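Local coordinates for galactose-binding like protein (Bacteroides thetaiotaomicron, PDB 7M1A), which is a SusE-like protein that binds calcium and, through its galactose-binding-like domain, probably recognises carbohydrate, at residues 69-74 / 111-116; 80-85 / 126-131. One frame throughout, in Å; residues are numbered along the deposited sequence.

After strands 9-11, 45-46 and 56-66, the chain runs through strand 70-74 and then the loop that carries residues 80-85. It then passes through strands 88-96 and 110-116 before reaching residues 126-131 and the start of helix 130-138. Interaction 1 closes a loop of 36 residues and joins the two sheets of the domain across their buried interface. Interaction 2 closes a loop of 40 residues at one end of the domain, where the turn after strand 70-74 meets the lead-in to the helix. The two loops cross, because their segments alternate along the chain. The centres of interaction 1 and interaction 2 are 21 Å apart, and the two do not touch.

Interaction 1 of 2, residues 69-74 / 111-116; sequences SRFALW and KLLDME
Phe71 meets Leu113 and Met115, the latter a selenomethionine, in a small apolar cluster. The tight point is between Phe71 CB and Leu113 CD1, which stand 3.6 Å apart. The same methyl also lies 3.9 Å from Phe71 CG, so it covers the root of the ring as well as CB. It approaches the ring obliquely. CG of Phe71 is anti to the backbone N (chi1 171°), and this carries the ring past Leu113 toward Met115.

Packing is looser at Met115. Its CE comes to the ring edge, near the ring plane, 4.1 Å from Phe71 CD2. The selenium of Met115 sits 5.5 Å from the centroid of the Phe71 ring, well off the ring normal at 71°. This is a Met-aromatic contact, with the selenium oblique to the ring and CE at its edge. Bends at chi2 and chi3 fold the Met115 chain back and bring CE to that edge.

The domain has a galactose-binding-like beta-sandwich fold, and this contact lies between its two sheets. Strand 70-74 belongs to the four-stranded sheet and strand 110-116 to the six-stranded one. Leu112 and Leu113 both face Val93 of strand 88-96 in a classic beta bulge. No hydrogen bond joins the two segments. The nearest backbone pair, Phe71 and Leu113, has CA atoms 8.9 Å apart, so side chains alone bridge the gap. Phe175 meets the Phe71 ring from within the same sheet, and Ala142 lies against both Leu113 and Met115. The Phe71 side chain is about 12 Å from the bound calcium ion.

Strand 110-116 has a contrasting polar side. Asp114 is exposed there. Lys111 NZ forms a salt bridge with Asp114 OD1, 2.9 Å away, on the syn lone pair of that oxygen.

Interaction 2 of 2, residues 80-85 / 126-131; sequences KHFYND and GILTED. With EDO (1,2-ethanediol), chain E; EDO (1,2-ethanediol), chain C.
A type II beta turn from His81 to Asn84 packs against the extended lead-in to helix 130-138. Leu128 fills the middle of this contact. Its CD2 reaches the edge of the Tyr83 ring, near the ring plane, 3.7 Å from CD2 of Tyr83. The other methyl of Leu128, CD1, lies at the edge of the Phe82 ring, 4.1 Å from CD2 of Phe82. The branched end of Leu128 thus serves both aromatic residues at the turn's central positions. CG of Leu128 sits beside its backbone N and anti to the carbonyl carbon (chi1 -62°), which directs it toward the turn; chi2 then spreads the methyls between the two rings. The Phe82 and Leu128 side chains cross at about a right angle.

The polar link between the segments is made by water. Water 1 donates to Tyr83 O at 3.0 Å and accepts from Gly126 N at 2.9 Å. Nearby, Asn84 ND2 lies 3.7 Å from Gly126 N. The Asn84 amide is tied at its other end, where OD1 accepts from Asp85 N at 2.9 Å. That donor lies 19° from the carbonyl plane. Gly126 has a positive phi of 97°, at which a CB would press on the preceding carbonyl oxygen.

On the far side of the turn, two 1,2-ethanediol molecules, probably from the crystallisation liquor, are bound. One accepts a bond from Lys80 NZ; the other is hydrogen-bonded through its O2 to His81 NE2 at 2.8 Å.

Thr129 is the N-cap of helix 130-138. The same helix flanks the turn: Phe82 rests on Ala136, Tyr83 touches Ala135 and Ala136, and Tyr83 OH bonds to Asp132 O. The side chains of His81 and Asp85 touch Cys169 of strand 169-176.

Interaction 1 of 2, residues 69-74 / 111-116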
ATOM      1  N   SER A  69     -12.176 -18.579  10.836  1.00  8.14           N
ATOM      2  CA  SER A  69     -13.513 -19.052  11.213  1.00  8.01           C
ATOM      3  C   SER A  69     -14.638 -18.287  10.502  1.00  7.77           C
ATOM      4  O   SER A  69     -15.609 -18.909  10.041  1.00  8.61           O
ATOM      5  CB  SER A  69     -13.669 -18.979  12.673  1.00 10.44           C
ATOM      6  OG  SER A  69     -13.539 -17.636  13.134  1.00 13.84           O
ATOM      7  N   ARG A  70     -14.495 -16.944  10.344  1.00  7.86           N
ATOM      8  CA  ARG A  70     -15.563 -16.182   9.725  1.00  7.53           C
ATOM      9  C   ARG A  70     -14.983 -14.995   8.969  1.00  5.83           C
ATOM     10  O   ARG A  70     -13.840 -14.523   9.244  1.00  7.79           O
ATOM     11  CB  ARG A  70     -16.550 -15.689  10.824  1.00 10.06           C
ATOM     12  CG  ARG A  70     -17.231 -16.798  11.628  1.00  9.54           C
ATOM     13  CD  ARG A  70     -18.462 -16.297  12.395  1.00 12.97           C
ATOM     14  NE  ARG A  70     -19.683 -16.126  11.616  1.00  9.80           N
ATOM     15  CZ  ARG A  70     -20.107 -14.974  11.115  1.00  9.54           C
ATOM     16  NH1 ARG A  70     -19.573 -13.823  11.568  1.00 10.43           N
ATOM     17  NH2 ARG A  70     -21.158 -14.858  10.341  1.00 12.89           N
ATOM     18  N   PHE A  71     -15.807 -14.512   8.004  1.00  7.28           N
ATOM     19  CA  PHE A  71     -15.482 -13.376   7.158  1.00  6.23           C
ATOM     20  C   PHE A  71     -16.715 -12.502   7.007  1.00  6.96           C
ATOM     21  O   PHE A  71     -17.836 -13.049   6.891  1.00  8.12           O
ATOM     22  CB  PHE A  71     -14.928 -13.865   5.808  1.00  7.23           C
ATOM     23  CG  PHE A  71     -14.764 -12.778   4.789  1.00  7.52           C
ATOM     24  CD1 PHE A  71     -13.677 -11.911   4.823  1.00  9.09           C
ATOM     25  CD2 PHE A  71     -15.805 -12.547   3.877  1.00  7.58           C
ATOM     26  CE1 PHE A  71     -13.576 -10.943   3.833  1.00 10.58           C
ATOM     27  CE2 PHE A  71     -15.661 -11.600   2.896  1.00  8.94           C
ATOM     28  CZ  PHE A  71     -14.567 -10.799   2.878  1.00  8.40           C
ATOM     29  N   ALA A  72     -16.533 -11.198   7.015  1.00  7.61           N
ATOM     30  CA  ALA A  72     -17.639 -10.283   6.723  1.00  6.19           C
ATOM     31  C   ALA A  72     -17.146  -9.153   5.844  1.00  5.88           C
ATOM     32  O   ALA A  72     -15.982  -8.749   5.946  1.00  7.37           O
ATOM     33  CB  ALA A  72     -18.325  -9.780   8.008  1.00  7.83           C
ATOM     34  N   LEU A  73     -18.026  -8.526   5.071  1.00  7.09           N
ATOM     35  CA  LEU A  73     -17.688  -7.443   4.186  1.00  6.29           C
ATOM     36  C   LEU A  73     -18.891  -6.512   4.113  1.00  6.75           C
ATOM     37  O   LEU A  73     -20.019  -6.999   3.914  1.00  7.47           O
ATOM     38  CB  LEU A  73     -17.254  -7.930   2.810  1.00  6.88           C
ATOM     39  CG  LEU A  73     -16.812  -6.857   1.775  1.00  6.70           C
ATOM     40  CD1 LEU A  73     -15.693  -7.423   0.874  1.00  7.53           C
ATOM     41  CD2 LEU A  73     -18.001  -6.332   0.933  1.00  8.69           C
ATOM     42  N   TRP A  74     -18.634  -5.197   4.149  1.00  6.98           N
ATOM     43  CA  TRP A  74     -19.690  -4.178   4.075  1.00  6.24           C
ATOM     44  C   TRP A  74     -19.454  -3.305   2.839  1.00  6.05           C
ATOM     45  O   TRP A  74     -18.385  -2.733   2.682  1.00  6.58           O
ATOM     46  CB  TRP A  74     -19.688  -3.243   5.332  1.00  6.17           C
ATOM     47  CG  TRP A  74     -20.135  -3.992   6.547  1.00  7.20           C
ATOM     48  CD1 TRP A  74     -21.390  -3.953   7.074  1.00  9.47           C
ATOM     49  CD2 TRP A  74     -19.373  -4.915   7.393  1.00  6.46           C
ATOM     50  NE1 TRP A  74     -21.452  -4.743   8.204  1.00  7.92           N
ATOM     51  CE2 TRP A  74     -20.215  -5.323   8.449  1.00  7.54           C
ATOM     52  CE3 TRP A  74     -18.044  -5.309   7.500  1.00  8.27           C
ATOM     53  CZ2 TRP A  74     -19.836  -6.160   9.491  1.00  8.66           C
ATOM     54  CZ3 TRP A  74     -17.613  -6.142   8.521  1.00  9.37           C
ATOM     55  CH2 TRP A  74     -18.522  -6.595   9.502  1.00  9.29           C
ATOM     56  N   LYS A 111      -8.773 -21.172  -2.806  1.00  9.17           N
ATOM     57  CA  LYS A 111     -10.025 -20.411  -2.730  1.00  8.83           C
ATOM     58  C   LYS A 111     -10.746 -20.800  -1.431  1.00  8.36           C
ATOM     59  O   LYS A 111     -11.003 -21.967  -1.189  1.00 10.84           O
ATOM     60  CB  LYS A 111     -10.949 -20.661  -3.929  1.00  9.50           C
ATOM     61  CG  LYS A 111     -12.218 -19.781  -3.872  1.00 12.01           C
ATOM     62  CD  LYS A 111     -13.044 -19.827  -5.155  1.00 16.10           C
ATOM     63  CE  LYS A 111     -13.608 -21.205  -5.432  1.00 20.16           C
ATOM     64  NZ  LYS A 111     -14.504 -21.129  -6.586  1.00 22.78           N
ATOM     65  N   LEU A 112     -10.972 -19.799  -0.580  1.00  8.07           N
ATOM     66  CA  LEU A 112     -11.501 -19.992   0.780  1.00  8.17           C
ATOM     67  C   LEU A 112     -13.024 -19.886   0.741  1.00  6.96           C
ATOM     68  O   LEU A 112     -13.738 -20.655   1.424  1.00 10.19           O
ATOM     69  CB  LEU A 112     -10.889 -18.979   1.725  1.00  7.70           C
ATOM     70  CG  LEU A 112      -9.357 -19.117   1.900  1.00  8.93           C
ATOM     71  CD1 LEU A 112      -9.017 -17.805   2.657  1.00  9.59           C
ATOM     72  CD2 LEU A 112      -9.051 -20.285   2.823  1.00 12.91           C
ATOM     73  N   LEU A 113     -13.541 -18.907  -0.030  1.00  8.87           N
ATOM     74  CA  LEU A 113     -14.967 -18.593  -0.009  1.00  7.16           C
ATOM     75  C   LEU A 113     -15.436 -18.126  -1.387  1.00  8.05           C
ATOM     76  O   LEU A 113     -14.769 -17.304  -2.018  1.00  9.46           O
ATOM     77  CB  LEU A 113     -15.296 -17.387   0.918  1.00  7.64           C
ATOM     78  CG  LEU A 113     -15.036 -17.647   2.422  1.00  8.81           C
ATOM     79  CD1 LEU A 113     -15.016 -16.339   3.201  1.00 11.05           C
ATOM     80  CD2 LEU A 113     -16.000 -18.665   3.029  1.00 11.85           C
ATOM     81  N   ASP A 114     -16.637 -18.629  -1.753  1.00 10.23           N
ATOM     82  CA  ASP A 114     -17.393 -18.088  -2.887  1.00  8.87           C
ATOM     83  C   ASP A 114     -18.485 -17.210  -2.279  1.00 12.10           C
ATOM     84  O   ASP A 114     -19.308 -17.710  -1.496  1.00 16.93           O
ATOM     85  CB  ASP A 114     -18.183 -19.188  -3.597  1.00 15.80           C
ATOM     86  CG  ASP A 114     -17.290 -20.167  -4.301  1.00 17.43           C
ATOM     87  OD1 ASP A 114     -16.589 -19.719  -5.183  1.00 19.74           O
ATOM     88  OD2 ASP A 114     -17.208 -21.348  -3.867  1.00 25.80           O
HETATM   89  N   MSE A 115     -18.457 -15.903  -2.531  1.00  9.76           N
HETATM   90  CA  MSE A 115     -19.403 -14.969  -1.920  1.00  9.86           C
HETATM   91  C   MSE A 115     -20.385 -14.483  -2.967  1.00  9.24           C
HETATM   92  O   MSE A 115     -20.035 -14.149  -4.099  1.00 10.71           O
HETATM   93  CB  MSE A 115     -18.684 -13.740  -1.302  1.00  9.93           C
HETATM   94  CG  MSE A 115     -17.636 -14.136  -0.300  1.00 10.31           C
HETATM   95 SE   MSE A 115     -18.385 -14.945   1.350  0.79  8.36          SE
HETATM   96  CE  MSE A 115     -19.325 -13.353   2.007  1.00 11.13           C
ATOM     97  N   GLU A 116     -21.635 -14.350  -2.515  1.00 10.99           N
ATOM     98  CA  GLU A 116     -22.636 -13.635  -3.279  1.00 11.13           C
ATOM     99  C   GLU A 116     -23.359 -12.652  -2.357  1.00 10.78           C
ATOM    100  O   GLU A 116     -23.862 -13.038  -1.312  1.00 15.59           O
ATOM    101  CB  GLU A 116     -23.660 -14.569  -3.948  1.00 13.05           C
ATOM    102  CG  GLU A 116     -24.739 -13.742  -4.690  1.00 15.44           C
ATOM    103  CD  GLU A 116     -25.801 -14.516  -5.426  1.00 21.09           C
ATOM    104  OE1 GLU A 116     -25.715 -15.747  -5.402  1.00 25.02           O
ATOM    105  OE2 GLU A 116     -26.688 -13.867  -6.040  1.00 22.55           O
TER

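Interaction 2 of 2, residues 80-85 / 126-131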
ATOM      1  N   LYS A  80     -26.570   5.090  -2.708  1.00 14.13           N
ATOM      2  CA  LYS A  80     -25.800   5.104  -3.951  1.00 14.68           C
ATOM      3  C   LYS A  80     -25.073   3.754  -4.127  1.00 13.38           C
ATOM      4  O   LYS A  80     -24.952   3.265  -5.249  1.00 14.55           O
ATOM      5  CB  LYS A  80     -24.800   6.266  -3.926  1.00 16.71           C
ATOM      6  CG  LYS A  80     -23.905   6.264  -5.142  1.00 20.03           C
ATOM      7  CD  LYS A  80     -22.859   7.378  -5.140  1.00 20.57           C
ATOM      8  CE  LYS A  80     -22.269   7.559  -6.532  1.00 32.20           C
ATOM      9  NZ  LYS A  80     -21.196   8.584  -6.632  1.00 31.48           N
ATOM     10  N   HIS A  81     -24.647   3.118  -3.031  1.00 10.54           N
ATOM     11  CA  HIS A  81     -23.807   1.928  -3.073  1.00 10.44           C
ATOM     12  C   HIS A  81     -24.544   0.647  -2.693  1.00  9.65           C
ATOM     13  O   HIS A  81     -24.046  -0.423  -2.981  1.00 12.24           O
ATOM     14  CB  HIS A  81     -22.527   2.131  -2.250  1.00  9.73           C
ATOM     15  CG  HIS A  81     -21.676   3.214  -2.803  1.00 10.14           C
ATOM     16  ND1 HIS A  81     -21.793   4.460  -2.328  1.00 10.14           N
ATOM     17  CD2 HIS A  81     -20.621   3.210  -3.677  1.00 11.54           C
ATOM     18  CE1 HIS A  81     -20.899   5.253  -2.926  1.00 10.97           C
ATOM     19  NE2 HIS A  81     -20.156   4.521  -3.765  1.00 12.27           N
ATOM     20  N   PHE A  82     -25.700   0.696  -2.028  1.00 12.36           N
ATOM     21  CA  PHE A  82     -26.361  -0.544  -1.632  1.00 10.76           C
ATOM     22  C   PHE A  82     -26.887  -1.268  -2.883  1.00  9.91           C
ATOM     23  O   PHE A  82     -27.760  -0.738  -3.601  1.00 12.29           O
ATOM     24  CB  PHE A  82     -27.537  -0.261  -0.688  1.00 10.91           C
ATOM     25  CG  PHE A  82     -27.193   0.214   0.701  1.00 12.59           C
ATOM     26  CD1 PHE A  82     -26.021  -0.171   1.317  1.00 12.77           C
ATOM     27  CD2 PHE A  82     -28.072   1.009   1.428  1.00 18.43           C
ATOM     28  CE1 PHE A  82     -25.744   0.179   2.636  1.00 15.42           C
ATOM     29  CE2 PHE A  82     -27.796   1.381   2.746  1.00 21.95           C
ATOM     30  CZ  PHE A  82     -26.604   0.999   3.352  1.00 17.08           C
ATOM     31  N   TYR A  83     -26.351  -2.463  -3.179  1.00  9.89           N
ATOM     32  CA  TYR A  83     -26.754  -3.230  -4.350  1.00 10.65           C
ATOM     33  C   TYR A  83     -26.724  -2.357  -5.612  1.00 10.59           C
ATOM     34  O   TYR A  83     -27.652  -2.400  -6.470  1.00 11.82           O
ATOM     35  CB  TYR A  83     -28.170  -3.808  -4.153  1.00 11.38           C
ATOM     36  CG  TYR A  83     -28.384  -4.355  -2.776  1.00  9.33           C
ATOM     37  CD1 TYR A  83     -27.923  -5.622  -2.399  1.00  9.93           C
ATOM     38  CD2 TYR A  83     -29.025  -3.584  -1.812  1.00 11.36           C
ATOM     39  CE1 TYR A  83     -28.111  -6.113  -1.097  1.00  9.40           C
ATOM     40  CE2 TYR A  83     -29.202  -4.059  -0.511  1.00 11.94           C
ATOM     41  CZ  TYR A  83     -28.747  -5.304  -0.149  1.00 10.06           C
ATOM     42  OH  TYR A  83     -28.945  -5.814   1.083  1.00 12.37           O
ATOM     43  N   ASN A  84     -25.651  -1.535  -5.719  1.00  9.90           N
ATOM     44  CA  ASN A  84     -25.606  -0.555  -6.799  1.00 11.25           C
ATOM     45  C   ASN A  84     -24.126  -0.186  -6.980  1.00 10.01           C
ATOM     46  O   ASN A  84     -23.232  -0.623  -6.242  1.00 10.75           O
ATOM     47  CB  ASN A  84     -26.481   0.659  -6.404  1.00 13.70           C
ATOM     48  CG  ASN A  84     -27.098   1.357  -7.611  1.00 15.06           C
ATOM     49  OD1 ASN A  84     -26.526   1.338  -8.704  1.00 15.54           O
ATOM     50  ND2 ASN A  84     -28.277   1.944  -7.418  1.00 16.64           N
ATOM     51  N   ASP A  85     -23.845   0.695  -7.938  1.00 12.11           N
ATOM     52  CA  ASP A  85     -22.526   1.288  -8.101  1.00 11.30           C
ATOM     53  C   ASP A  85     -21.519   0.136  -8.350  1.00  9.72           C
ATOM     54  O   ASP A  85     -21.868  -0.856  -9.007  1.00 10.87           O
ATOM     55  CB  ASP A  85     -22.209   2.253  -6.938  1.00 13.48           C
ATOM     56  CG  ASP A  85     -21.137   3.268  -7.319  1.00 13.66           C
ATOM     57  OD1 ASP A  85     -19.908   2.988  -7.179  1.00 14.06           O
ATOM     58  OD2 ASP A  85     -21.509   4.326  -7.806  1.00 23.49           O
ATOM     59  N   GLY A 126     -31.598   0.354  -7.877  1.00 16.65           N
ATOM     60  CA  GLY A 126     -32.073   1.667  -7.496  1.00 19.42           C
ATOM     61  C   GLY A 126     -33.271   1.622  -6.546  1.00 17.49           C
ATOM     62  O   GLY A 126     -33.580   2.663  -5.960  1.00 21.99           O
ATOM     63  N   ILE A 127     -33.925   0.452  -6.396  1.00 15.94           N
ATOM     64  CA  ILE A 127     -35.077   0.284  -5.498  1.00 19.86           C
ATOM     65  C   ILE A 127     -34.618  -0.506  -4.270  1.00 16.08           C
ATOM     66  O   ILE A 127     -33.963  -1.549  -4.416  1.00 18.63           O
ATOM     67  CB  ILE A 127     -36.275  -0.417  -6.187  1.00 21.52           C
ATOM     68  CG1 ILE A 127     -36.639   0.198  -7.541  1.00 27.21           C
ATOM     69  CG2 ILE A 127     -37.488  -0.510  -5.252  1.00 25.62           C
ATOM     70  CD1 ILE A 127     -37.051   1.623  -7.485  1.00 28.50           C
ATOM     71  N   LEU A 128     -34.960  -0.004  -3.060  1.00 16.39           N
ATOM     72  CA  LEU A 128     -34.523  -0.624  -1.824  1.00 15.07           C
ATOM     73  C   LEU A 128     -35.712  -0.824  -0.888  1.00 14.84           C
ATOM     74  O   LEU A 128     -36.490   0.083  -0.676  1.00 21.87           O
ATOM     75  CB  LEU A 128     -33.478   0.245  -1.089  1.00 16.18           C
ATOM     76  CG  LEU A 128     -32.156   0.519  -1.831  1.00 15.22           C
ATOM     77  CD1 LEU A 128     -31.272   1.524  -1.130  1.00 16.64           C
ATOM     78  CD2 LEU A 128     -31.344  -0.757  -2.080  1.00 15.79           C
ATOM     79  N   THR A 129     -35.783  -1.969  -0.247  1.00 19.66           N
ATOM     80  CA  THR A 129     -36.730  -2.153   0.841  1.00 19.26           C
ATOM     81  C   THR A 129     -36.017  -2.033   2.193  1.00 17.02           C
ATOM     82  O   THR A 129     -34.762  -1.854   2.337  1.00 17.10           O
ATOM     83  CB  THR A 129     -37.456  -3.500   0.750  1.00 19.03           C
ATOM     84  OG1 THR A 129     -36.464  -4.484   1.029  1.00 17.39           O
ATOM     85  CG2 THR A 129     -38.097  -3.782  -0.597  1.00 19.35           C
ATOM     86  N   GLU A 130     -36.842  -2.136   3.233  1.00 17.93           N
ATOM     87  CA  GLU A 130     -36.297  -2.042   4.570  1.00 18.60           C
ATOM     88  C   GLU A 130     -35.410  -3.249   4.830  1.00 16.21           C
ATOM     89  O   GLU A 130     -34.376  -3.114   5.497  1.00 17.96           O
ATOM     90  CB  GLU A 130     -37.344  -1.983   5.669  1.00 27.67           C
ATOM     91  CG  GLU A 130     -38.349  -0.800   5.627  1.00 51.69           C
ATOM     92  CD  GLU A 130     -39.673  -1.178   6.328  1.00 76.86           C
ATOM     93  OE1 GLU A 130     -40.747  -1.345   5.630  1.00 89.23           O
ATOM     94  OE2 GLU A 130     -39.577  -1.463   7.661  1.00 82.00           O
ATOM     95  N   ASP A 131     -35.833  -4.432   4.345  1.00 16.13           N
ATOM     96  CA  ASP A 131     -35.046  -5.657   4.453  1.00 14.46           C
ATOM     97  C   ASP A 131     -33.695  -5.500   3.736  1.00 14.88           C
ATOM     98  O   ASP A 131     -32.624  -5.945   4.208  1.00 16.25           O
ATOM     99  CB  ASP A 131     -35.787  -6.884   3.916  1.00 19.64           C
ATOM    100  CG  ASP A 131     -36.787  -7.496   4.854  1.00 26.68           C
ATOM    101  OD1 ASP A 131     -36.848  -7.043   6.015  1.00 29.87           O
ATOM    102  OD2 ASP A 131     -37.522  -8.377   4.381  1.00 41.29           O
TER
HETATM  103  C1  EDO E 403     -18.526   5.196  -9.248  1.00 22.77           C
HETATM  104  O1  EDO E 403     -18.367   4.695  -7.944  1.00 23.38           O
HETATM  105  C2  EDO E 403     -19.637   6.222  -9.309  1.00 27.45           C
HETATM  106  O2  EDO E 403     -19.398   6.958  -8.172  1.00 35.02           O
HETATM  107  C1  EDO C 401     -17.727   7.536  -4.041  1.00 22.87           C
HETATM  108  O1  EDO C 401     -17.761   6.548  -3.044  1.00 24.64           O
HETATM  109  C2  EDO C 401     -17.373   6.715  -5.161  1.00 19.60           C
HETATM  110  O2  EDO C 401     -18.365   5.762  -5.448  1.00 21.60           O
HETATM  111  O   HOH W   1     -30.205  -1.035  -5.729  1.00 15.95           O